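Local coordinates for protein glutamate racemase (Escherichia coli, PDB 2JFN) that belongs to the Asp/Glu/hydantoin racemase family, an alpha/beta protein that holds glutamic acid in one pocket and uridine-5'-diphosphate-N-acetylmuramoyl-L-alanine in another, at residues A163-L168 against T205-L210; R41-D46 against I231-A236; L124-I129 against P196-V201. All blocks are in the same frame, centred on the assembly; numbering follows the deposited sequence.

Interaction 1. Residues A163-L168 against T205-L210; sequences AEMVEL and THFPLL. With GLU (glutamic acid), chain B.
The imidazole of H206 and the phenyl ring of F207 each receive a side chain of helix 163-174 on one face. Methyl CG1 of V166 stands almost squarely above H206, 3.7 Å from the ring centroid and 9° off its normal, in a CH-pi contact. In the plane of the same imidazole, at its edge, ND1 accepts a hydrogen bond of 2.8 Å from N of the bound glutamic acid. E170 is bonded to NE2, and with both nitrogens engaged the ring is held against rotation. Over the F207 ring lies M165 SD, 3.6 Å from the centroid, while the backbone N of V166 is near the ring plane at an edge. With CG anti to the backbone N (chi1 -163°), M165 sends CG and SD over this ring; its CB lies 3.5 Å from F207 CE2. On the way, M165 CG touches L210 CD1 at 3.6 Å. T205 adds two bonds to the ligand: its N donates to the ligand O (3.0 Å), and its OG1 accepts from the ligand N (2.7 Å). The Met-aromatic contact of M165 with F207 and the CH-pi contact of V166 with H206 thus pack helix 163-174 against the 205-210 loop, whose T205 and H206 line the glutamic acid pocket.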
loop_
_atom_site.group_PDB
_atom_site.type_symbol
_atom_site.label_atom_id
_atom_site.label_comp_id
_atom_site.label_asym_id
_atom_site.label_seq_id
_atom_site.Cartn_x
_atom_site.Cartn_y
_atom_site.Cartn_z
ATOM N N ALA A 163 3.639 -7.206 -11.982
ATOM C CA ALA A 163 2.241 -6.816 -11.957
ATOM C C ALA A 163 1.422 -8.067 -11.623
ATOM O O ALA A 163 0.346 -7.985 -11.035
ATOM C CB ALA A 163 1.830 -6.265 -13.315
ATOM N N GLU A 164 1.948 -9.232 -11.993
ATOM C CA GLU A 164 1.255 -10.486 -11.728
ATOM C C GLU A 164 1.121 -10.754 -10.228
ATOM O O GLU A 164 0.111 -11.288 -9.761
ATOM C CB GLU A 164 1.998 -11.648 -12.388
ATOM C CG GLU A 164 1.249 -12.968 -12.296
ATOM C CD GLU A 164 1.960 -14.101 -13.013
ATOM O OE1 GLU A 164 2.902 -13.823 -13.789
ATOM O OE2 GLU A 164 1.565 -15.270 -12.806
ATOM N N MET A 165 2.141 -10.387 -9.464
ATOM C CA MET A 165 2.081 -10.610 -8.027
ATOM C C MET A 165 0.965 -9.760 -7.419
ATOM O O MET A 165 0.306 -10.168 -6.459
ATOM C CB MET A 165 3.424 -10.270 -7.384
ATOM C CG MET A 165 3.579 -10.860 -5.991
ATOM S SD MET A 165 5.209 -10.557 -5.282
ATOM C CE MET A 165 6.194 -11.739 -6.167
ATOM N N VAL A 166 0.752 -8.574 -7.981
ATOM C CA VAL A 166 -0.306 -7.707 -7.487
ATOM C C VAL A 166 -1.633 -8.440 -7.664
ATOM O O VAL A 166 -2.476 -8.439 -6.771
ATOM C CB VAL A 166 -0.355 -6.376 -8.262
ATOM C CG1 VAL A 166 -1.512 -5.522 -7.750
ATOM C CG2 VAL A 166 0.964 -5.634 -8.104
ATOM N N GLU A 167 -1.801 -9.069 -8.824
ATOM C CA GLU A 167 -3.018 -9.813 -9.127
ATOM C C GLU A 167 -3.190 -11.012 -8.206
ATOM O O GLU A 167 -4.307 -11.362 -7.832
ATOM C CB GLU A 167 -3.007 -10.279 -10.588
ATOM C CG GLU A 167 -3.260 -9.167 -11.580
ATOM C CD GLU A 167 -4.507 -8.364 -11.239
ATOM O OE1 GLU A 167 -5.556 -8.976 -10.933
ATOM O OE2 GLU A 167 -4.443 -7.115 -11.276
ATOM N N LEU A 168 -2.082 -11.647 -7.846
ATOM C CA LEU A 168 -2.143 -12.793 -6.955
ATOM C C LEU A 168 -2.690 -12.326 -5.611
ATOM O O LEU A 168 -3.509 -13.009 -4.993
ATOM C CB LEU A 168 -0.748 -13.414 -6.792
ATOM C CG LEU A 168 -0.246 -14.141 -8.043
ATOM C CD1 LEU A 168 1.172 -14.625 -7.828
ATOM C CD2 LEU A 168 -1.171 -15.308 -8.351
ATOM N N THR A 205 2.301 -2.192 -1.598
ATOM C CA THR A 205 1.469 -2.482 -0.430
ATOM C C THR A 205 0.632 -3.753 -0.580
ATOM O O THR A 205 0.061 -4.252 0.391
ATOM C CB THR A 205 0.548 -1.283 -0.073
ATOM O OG1 THR A 205 -0.412 -1.076 -1.116
ATOM C CG2 THR A 205 1.379 -0.015 0.095
ATOM N N HIS A 206 0.556 -4.283 -1.795
ATOM C CA HIS A 206 -0.179 -5.529 -2.018
ATOM C C HIS A 206 0.634 -6.736 -1.529
ATOM O O HIS A 206 0.077 -7.740 -1.068
ATOM C CB HIS A 206 -0.458 -5.749 -3.509
ATOM C CG HIS A 206 -1.753 -5.168 -3.990
ATOM N ND1 HIS A 206 -1.942 -3.817 -4.188
ATOM C CD2 HIS A 206 -2.913 -5.766 -4.355
ATOM C CE1 HIS A 206 -3.159 -3.607 -4.656
ATOM N NE2 HIS A 206 -3.768 -4.773 -4.767
ATOM N N PHE A 207 1.955 -6.630 -1.627
ATOM C CA PHE A 207 2.826 -7.750 -1.282
ATOM C C PHE A 207 2.829 -8.280 0.147
ATOM O O PHE A 207 2.884 -9.492 0.339
ATOM C CB PHE A 207 4.252 -7.454 -1.781
ATOM C CG PHE A 207 4.338 -7.259 -3.285
ATOM C CD1 PHE A 207 5.523 -6.822 -3.881
ATOM C CD2 PHE A 207 3.227 -7.494 -4.102
ATOM C CE1 PHE A 207 5.601 -6.620 -5.262
ATOM C CE2 PHE A 207 3.295 -7.294 -5.485
ATOM C CZ PHE A 207 4.483 -6.856 -6.064
ATOM N N PRO A 208 2.769 -7.402 1.169
ATOM C CA PRO A 208 2.763 -7.941 2.535
ATOM C C PRO A 208 1.607 -8.931 2.731
ATOM O O PRO A 208 1.672 -9.822 3.578
ATOM C CB PRO A 208 2.606 -6.688 3.395
ATOM C CG PRO A 208 3.361 -5.666 2.613
ATOM C CD PRO A 208 2.883 -5.930 1.188
ATOM N N LEU A 209 0.553 -8.766 1.935
ATOM C CA LEU A 209 -0.617 -9.645 2.005
ATOM C C LEU A 209 -0.250 -11.072 1.594
ATOM O O LEU A 209 -0.977 -12.021 1.897
ATOM C CB LEU A 209 -1.727 -9.129 1.078
ATOM C CG LEU A 209 -2.319 -7.760 1.414
ATOM C CD1 LEU A 209 -3.295 -7.348 0.329
ATOM C CD2 LEU A 209 -3.006 -7.824 2.771
ATOM N N LEU A 210 0.875 -11.211 0.901
ATOM C CA LEU A 210 1.355 -12.512 0.432
ATOM C C LEU A 210 2.545 -13.000 1.253
ATOM O O LEU A 210 3.245 -13.935 0.850
ATOM C CB LEU A 210 1.778 -12.412 -1.037
ATOM C CG LEU A 210 0.687 -12.093 -2.065
ATOM C CD1 LEU A 210 1.323 -11.771 -3.393
ATOM C CD2 LEU A 210 -0.270 -13.271 -2.190
HETATM N N GLU B . -1.020 -1.221 -3.776
HETATM C CA GLU B . -0.185 -1.137 -4.978
HETATM C C GLU B . 0.923 -0.132 -4.728
HETATM O O GLU B . 1.468 -0.054 -3.568
HETATM C CB GLU B . -1.043 -0.704 -6.177
HETATM C CG GLU B . -0.732 -1.582 -7.410
HETATM C CD GLU B . -1.339 -0.985 -8.672
HETATM O OE1 GLU B . -0.767 -1.126 -9.750
HETATM O OE2 GLU B . -2.407 -0.367 -8.628
HETATM O OXT GLU B . 1.325 0.628 -5.670
#

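Interaction 2. Residues R41-D46 against I231-A236; sequences RHLLPD and IARRTA. With UMA (uridine-5'-diphosphate-N-acetylmuramoyl-L-alanine), chain C.
The carbonyl oxygen of I231 is gripped twice by T235, the threonine whose methyl faces L44 across the contact. T235 N gives the regular helical bond to I231 O at 2.8 Å, and T235 OG1 donates to the same oxygen at 2.9 Å. The two donors arrive from opposite faces of the carbonyl plane, the hydroxyl lying 40° out of it. This spends the hydroxyl within helix 228-241 and leaves methyl CG2, anti to the backbone N, to meet L44 CD1 at 4.0 Å. The same CD1 of L44 lies against the backbone and side chain of A236, 4.0 Å from A236 CB. The preceding residue, L43, ends helix 33-43 with CG anti to its backbone N (chi1 -173°), an extension that carries its CD2 against the CB and carbonyl of A232. There L43 CD2 is 3.7 Å from A232 CB and 3.5 Å from A232 O. I40, a turn earlier in helix 33-43, continues the packing against I231 and T235. Away from the leucines, helix 228-241 meets uridine-5'-diphosphate-N-acetylmuramoyl-L-alanine. R233 NH2 makes a weak hydrogen bond of 3.3 Å to the phosphate oxygen O2A, which lies in the plane of the guanidinium at its edge. R234 instead turns a guanidinium face to the ligand methyl C20, which sits off-centre 3.3 Å above the plane. The chemistry is thus divided: the end of helix 33-43 and L44 meet helix 228-241 through apolar contacts, some onto backbone atoms, whereas R234 offers C20 a face and the positive charge of R233 would probably favour the diphosphate.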
loop_
_atom_site.group_PDB
_atom_site.type_symbol
_atom_site.label_atom_id
_atom_site.label_comp_id
_atom_site.label_asym_id
_atom_site.label_seq_id
_atom_site.Cartn_x
_atom_site.Cartn_y
_atom_site.Cartn_z
ATOM N N ARG A 41 -4.257 0.138 12.482
ATOM C CA ARG A 41 -5.294 -0.187 13.457
ATOM C C ARG A 41 -4.748 -0.967 14.645
ATOM O O ARG A 41 -5.302 -0.907 15.736
ATOM C CB ARG A 41 -6.439 -0.984 12.822
ATOM C CG ARG A 41 -6.094 -2.415 12.454
ATOM C CD ARG A 41 -7.338 -3.301 12.470
ATOM N NE ARG A 41 -7.060 -4.631 11.934
ATOM C CZ ARG A 41 -7.940 -5.627 11.896
ATOM N NH1 ARG A 41 -9.168 -5.455 12.370
ATOM N NH2 ARG A 41 -7.592 -6.798 11.380
ATOM N N HIS A 42 -3.674 -1.716 14.431
ATOM C CA HIS A 42 -3.091 -2.475 15.526
ATOM C C HIS A 42 -2.512 -1.489 16.543
ATOM O O HIS A 42 -2.515 -1.745 17.745
ATOM C CB HIS A 42 -1.999 -3.410 14.998
ATOM C CG HIS A 42 -1.377 -4.264 16.057
ATOM N ND1 HIS A 42 -0.550 -3.755 17.035
ATOM C CD2 HIS A 42 -1.467 -5.595 16.297
ATOM C CE1 HIS A 42 -0.155 -4.734 17.830
ATOM N NE2 HIS A 42 -0.697 -5.861 17.404
ATOM N N LEU A 43 -2.034 -0.351 16.047
ATOM C CA LEU A 43 -1.457 0.682 16.894
ATOM C C LEU A 43 -2.517 1.665 17.404
ATOM O O LEU A 43 -2.448 2.131 18.540
ATOM C CB LEU A 43 -0.377 1.438 16.113
ATOM C CG LEU A 43 0.468 2.470 16.861
ATOM C CD1 LEU A 43 1.242 1.777 17.979
ATOM C CD2 LEU A 43 1.431 3.150 15.896
ATOM N N LEU A 44 -3.496 1.976 16.557
ATOM C CA LEU A 44 -4.574 2.910 16.902
ATOM C C LEU A 44 -5.902 2.243 16.552
ATOM O O LEU A 44 -6.544 2.587 15.557
ATOM C CB LEU A 44 -4.404 4.198 16.100
ATOM C CG LEU A 44 -3.025 4.846 16.217
ATOM C CD1 LEU A 44 -2.792 5.782 15.053
ATOM C CD2 LEU A 44 -2.920 5.575 17.548
ATOM N N PRO A 45 -6.341 1.287 17.383
ATOM C CA PRO A 45 -7.582 0.527 17.201
ATOM C C PRO A 45 -8.955 1.195 17.311
ATOM O O PRO A 45 -9.941 0.638 16.825
ATOM C CB PRO A 45 -7.427 -0.612 18.208
ATOM C CG PRO A 45 -6.680 0.040 19.321
ATOM C CD PRO A 45 -5.617 0.821 18.582
ATOM N N ASP A 46 -9.044 2.374 17.920
ATOM C CA ASP A 46 -10.357 2.998 18.085
ATOM C C ASP A 46 -10.730 4.127 17.126
ATOM O O ASP A 46 -11.791 4.729 17.277
ATOM C CB ASP A 46 -10.514 3.507 19.525
ATOM C CG ASP A 46 -10.295 2.415 20.555
ATOM O OD1 ASP A 46 -11.017 1.393 20.504
ATOM O OD2 ASP A 46 -9.401 2.580 21.420
ATOM N N ILE A 231 4.555 3.326 9.044
ATOM C CA ILE A 231 3.462 4.194 8.612
ATOM C C ILE A 231 2.549 4.411 9.800
ATOM O O ILE A 231 2.051 5.516 10.032
ATOM C CB ILE A 231 2.628 3.543 7.486
ATOM C CG1 ILE A 231 3.511 3.293 6.268
ATOM C CG2 ILE A 231 1.434 4.440 7.126
ATOM C CD1 ILE A 231 4.085 4.539 5.683
ATOM N N ALA A 232 2.323 3.338 10.544
ATOM C CA ALA A 232 1.478 3.390 11.723
ATOM C C ALA A 232 2.069 4.421 12.692
ATOM O O ALA A 232 1.364 5.321 13.156
ATOM C CB ALA A 232 1.417 2.019 12.372
ATOM N N ARG A 233 3.365 4.297 12.980
ATOM C CA ARG A 233 4.030 5.233 13.886
ATOM C C ARG A 233 3.939 6.669 13.367
ATOM O O ARG A 233 3.689 7.592 14.135
ATOM C CB ARG A 233 5.503 4.843 14.087
ATOM C CG ARG A 233 5.708 3.554 14.885
ATOM C CD ARG A 233 7.173 3.400 15.290
ATOM N NE ARG A 233 8.053 3.213 14.137
ATOM C CZ ARG A 233 8.260 2.040 13.543
ATOM N NH1 ARG A 233 7.659 0.950 13.996
ATOM N NH2 ARG A 233 9.056 1.960 12.485
ATOM N N ARG A 234 4.137 6.860 12.067
ATOM C CA ARG A 234 4.052 8.200 11.487
ATOM C C ARG A 234 2.627 8.751 11.619
ATOM O O ARG A 234 2.434 9.951 11.846
ATOM C CB ARG A 234 4.461 8.169 10.013
ATOM C CG ARG A 234 4.357 9.512 9.306
ATOM C CD ARG A 234 5.212 10.593 9.974
ATOM N NE ARG A 234 5.253 11.808 9.163
ATOM C CZ ARG A 234 5.877 12.928 9.514
ATOM N NH1 ARG A 234 6.518 12.995 10.674
ATOM N NH2 ARG A 234 5.865 13.977 8.703
ATOM N N THR A 235 1.640 7.869 11.486
ATOM C CA THR A 235 0.232 8.248 11.598
ATOM C C THR A 235 -0.076 8.699 13.025
ATOM O O THR A 235 -0.715 9.736 13.238
ATOM C CB THR A 235 -0.690 7.066 11.209
ATOM O OG1 THR A 235 -0.529 6.792 9.812
ATOM C CG2 THR A 235 -2.163 7.392 11.494
ATOM N N ALA A 236 0.394 7.924 13.997
ATOM C CA ALA A 236 0.186 8.256 15.402
ATOM C C ALA A 236 0.858 9.591 15.734
ATOM O O ALA A 236 0.325 10.385 16.506
ATOM C CB ALA A 236 0.744 7.150 16.292
HETATM N N1 UMA C . 7.859 5.091 5.583
HETATM C C2 UMA C . 6.997 5.659 4.516
HETATM N N3 UMA C . 6.237 6.756 4.890
HETATM C C4 UMA C . 6.223 7.353 6.160
HETATM C C5 UMA C . 7.131 6.720 7.206
HETATM C C6 UMA C . 7.879 5.649 6.872
HETATM O O2 UMA C . 6.935 5.210 3.382
HETATM O O4 UMA C . 5.502 8.318 6.367
HETATM C C1B UMA C . 8.689 3.897 5.195
HETATM C C2B UMA C . 9.973 4.330 4.507
HETATM O "O2'" UMA C . 10.352 3.479 3.356
HETATM C C3B UMA C . 11.054 4.367 5.536
HETATM C C4B UMA C . 10.585 3.206 6.393
HETATM O O4B UMA C . 9.167 3.158 6.293
HETATM O O3B UMA C . 12.267 4.148 4.767
HETATM C C5B UMA C . 10.908 3.324 7.829
HETATM O O5B UMA C . 10.578 4.586 8.289
HETATM P PA UMA C . 10.966 5.127 9.734
HETATM O O1A UMA C . 10.048 6.254 9.954
HETATM O O2A UMA C . 10.885 4.056 10.673
HETATM O O3A UMA C . 12.469 5.688 9.505
HETATM P PB UMA C . 13.368 5.928 8.210
HETATM O O1B UMA C . 13.650 4.697 7.501
HETATM O O2B UMA C . 14.499 6.770 8.612
HETATM O "O1'" UMA C . 12.374 6.921 7.360
HETATM C "C1'" UMA C . 12.537 8.325 7.156
HETATM C "C2'" UMA C . 11.219 9.052 7.208
HETATM N "N2'" UMA C . 10.567 8.916 8.523
HETATM C "C7'" UMA C . 10.420 9.959 9.358
HETATM O "O7'" UMA C . 10.664 11.110 9.010
HETATM C "C8'" UMA C . 9.919 9.701 10.763
HETATM C "C3'" UMA C . 10.328 8.513 6.076
HETATM O "O3'" UMA C . 9.061 9.253 6.019
HETATM C "C4'" UMA C . 11.036 8.623 4.704
HETATM O "O4'" UMA C . 10.226 8.094 3.674
HETATM C "C5'" UMA C . 12.381 7.890 4.750
HETATM O "O5'" UMA C . 13.180 8.451 5.860
HETATM C "C6'" UMA C . 13.212 8.060 3.491
HETATM O "O6'" UMA C . 13.392 9.440 3.206
HETATM C C18 UMA C . 8.852 10.688 5.980
HETATM C C19 UMA C . 8.644 11.231 4.605
HETATM O O18 UMA C . 8.984 12.365 4.319
HETATM C C20 UMA C . 7.783 11.048 7.033
HETATM N N4 UMA C . 8.063 10.381 3.743
HETATM C C21 UMA C . 7.616 10.712 2.382
HETATM C C22 UMA C . 6.716 11.980 2.276
HETATM O O19 UMA C . 5.995 12.254 3.262
HETATM O O20 UMA C . 6.760 12.676 1.230
HETATM C C23 UMA C . 6.873 9.510 1.786
#

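Interaction 3. Residues L124-I129 against P196-V201; sequences LTANGI and PPDTVV
The carboxylate of D198 ties down the turn T125-I129, in which N127 forms an Asx turn; the strands 129-134 and 199-202 are parallel neighbours in the four-stranded sheet. Each carboxylate oxygen takes two donors. T125 OG1 reaches D198 OD1 at 2.7 Å on the syn side, 25° out of the carboxylate plane, and T199 OG1 comes to D198 OD1 from the opposite face at 2.9 Å. D198 OD2 uses its syn lone pair for A126 N (2.8 Å), while N127 N meets D198 OD2 from well above the plane at 3.3 Å. Four donors of this kind would be expected to steady the negative charge of the group. The amide of N127 runs past the carboxylate in the opposite direction, its plane turned by 38°. Its CG stands between the backbone N and the carbonyl carbon (chi1 77°), which folds OD1 back to accept from I129 N at 2.8 Å, from above the amide carbonyl plane, and close the Asx turn. N127 ND2 donates to P196 O at 3.2 Å and has a further, weak bond to E195. Two acceptors are forced close here, N127 OD1 and D198 OD1 being 3.0 Å apart, although each has donors of its own. At the end of the turn, where strand 129-134 begins, I129 CG2 packs on the P197 ring, and D198 N gives its hydrogen to I129 O at 3.2 Å, lying in the carbonyl plane.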
loop_
_atom_site.group_PDB
_atom_site.type_symbol
_atom_site.label_atom_id
_atom_site.label_comp_id
_atom_site.label_asym_id
_atom_site.label_seq_id
_atom_site.Cartn_x
_atom_site.Cartn_y
_atom_site.Cartn_z
ATOM N N LEU A 124 19.857 -3.562 7.604
ATOM C CA LEU A 124 19.580 -4.888 8.147
ATOM C C LEU A 124 20.282 -6.027 7.422
ATOM O O LEU A 124 20.589 -7.054 8.028
ATOM C CB LEU A 124 18.068 -5.148 8.151
ATOM C CG LEU A 124 17.205 -4.203 8.995
ATOM C CD1 LEU A 124 15.732 -4.542 8.796
ATOM C CD2 LEU A 124 17.587 -4.315 10.465
ATOM N N THR A 125 20.538 -5.848 6.130
ATOM C CA THR A 125 21.182 -6.888 5.349
ATOM C C THR A 125 22.544 -7.262 5.926
ATOM O O THR A 125 23.274 -6.411 6.432
ATOM C CB THR A 125 21.351 -6.464 3.869
ATOM O OG1 THR A 125 21.942 -7.538 3.129
ATOM C CG2 THR A 125 22.231 -5.223 3.751
ATOM N N ALA A 126 22.871 -8.549 5.856
ATOM C CA ALA A 126 24.143 -9.041 6.363
ATOM C C ALA A 126 25.073 -9.382 5.206
ATOM O O ALA A 126 26.292 -9.242 5.321
ATOM C CB ALA A 126 23.918 -10.273 7.237
ATOM N N ASN A 127 24.503 -9.824 4.087
ATOM C CA ASN A 127 25.314 -10.183 2.930
ATOM C C ASN A 127 25.417 -9.050 1.918
ATOM O O ASN A 127 26.085 -9.177 0.892
ATOM C CB ASN A 127 24.758 -11.450 2.263
ATOM C CG ASN A 127 23.512 -11.187 1.430
ATOM O OD1 ASN A 127 22.811 -10.195 1.621
ATOM N ND2 ASN A 127 23.226 -12.096 0.506
ATOM N N GLY A 128 24.758 -7.935 2.217
ATOM C CA GLY A 128 24.799 -6.792 1.325
ATOM C C GLY A 128 23.939 -6.911 0.080
ATOM O O GLY A 128 24.000 -6.047 -0.792
ATOM N N ILE A 129 23.143 -7.974 -0.020
ATOM C CA ILE A 129 22.272 -8.162 -1.180
ATOM C C ILE A 129 20.829 -7.869 -0.760
ATOM O O ILE A 129 20.216 -8.647 -0.033
ATOM C CB ILE A 129 22.308 -9.610 -1.713
ATOM C CG1 ILE A 129 23.740 -10.157 -1.708
ATOM C CG2 ILE A 129 21.725 -9.643 -3.123
ATOM C CD1 ILE A 129 24.634 -9.596 -2.785
ATOM N N PRO A 196 21.266 -15.268 -3.161
ATOM C CA PRO A 196 20.089 -14.403 -3.274
ATOM C C PRO A 196 20.063 -13.361 -2.163
ATOM O O PRO A 196 20.814 -13.458 -1.190
ATOM C CB PRO A 196 18.931 -15.394 -3.177
ATOM C CG PRO A 196 19.459 -16.415 -2.221
ATOM C CD PRO A 196 20.888 -16.619 -2.707
ATOM N N PRO A 197 19.202 -12.341 -2.295
ATOM C CA PRO A 197 19.117 -11.296 -1.267
ATOM C C PRO A 197 18.753 -11.920 0.070
ATOM O O PRO A 197 17.933 -12.832 0.120
ATOM C CB PRO A 197 17.987 -10.393 -1.776
ATOM C CG PRO A 197 17.959 -10.642 -3.242
ATOM C CD PRO A 197 18.200 -12.120 -3.351
ATOM N N ASP A 198 19.355 -11.453 1.157
ATOM C CA ASP A 198 18.994 -12.003 2.454
ATOM C C ASP A 198 17.915 -11.099 3.062
ATOM O O ASP A 198 17.315 -11.417 4.090
ATOM C CB ASP A 198 20.232 -12.119 3.365
ATOM C CG ASP A 198 20.735 -10.778 3.884
ATOM O OD1 ASP A 198 20.415 -9.721 3.292
ATOM O OD2 ASP A 198 21.481 -10.795 4.898
ATOM N N THR A 199 17.652 -9.987 2.384
ATOM C CA THR A 199 16.642 -9.021 2.825
ATOM C C THR A 199 15.812 -8.591 1.611
ATOM O O THR A 199 16.362 -8.141 0.612
ATOM C CB THR A 199 17.321 -7.788 3.449
ATOM O OG1 THR A 199 18.247 -8.218 4.457
ATOM C CG2 THR A 199 16.284 -6.870 4.092
ATOM N N VAL A 200 14.491 -8.738 1.689
ATOM C CA VAL A 200 13.627 -8.368 0.571
ATOM C C VAL A 200 12.631 -7.289 0.974
ATOM O O VAL A 200 11.844 -7.477 1.900
ATOM C CB VAL A 200 12.831 -9.589 0.034
ATOM C CG1 VAL A 200 11.874 -9.146 -1.073
ATOM C CG2 VAL A 200 13.794 -10.650 -0.510
ATOM N N VAL A 201 12.675 -6.166 0.267
ATOM C CA VAL A 201 11.778 -5.044 0.525
ATOM C C VAL A 201 10.489 -5.221 -0.265
ATOM O O VAL A 201 10.519 -5.426 -1.473
ATOM C CB VAL A 201 12.415 -3.704 0.081
ATOM C CG1 VAL A 201 11.412 -2.558 0.254
ATOM C CG2 VAL A 201 13.672 -3.434 0.893
#

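The three contacts sit in separate parts of one racemase-family fold. Interactions 1 and 3 alternate along the chain, their second segments lying at the two ends of strand 199-202: D198 is fixed just before the strand, and the loop just after it supplies T205 and H206 to the glutamic acid pocket. Their centres are 20 Å apart. Interaction 2 lies across the centre of the chain from interaction 1, with centres 22 Å apart and nearest atoms about 7 Å apart, and it faces the other ligand through R233 and R234. Interaction 3 is 28 Å from interaction 2, centre to centre, yet the side chain of L124 comes within about 9 Å of that same ligand.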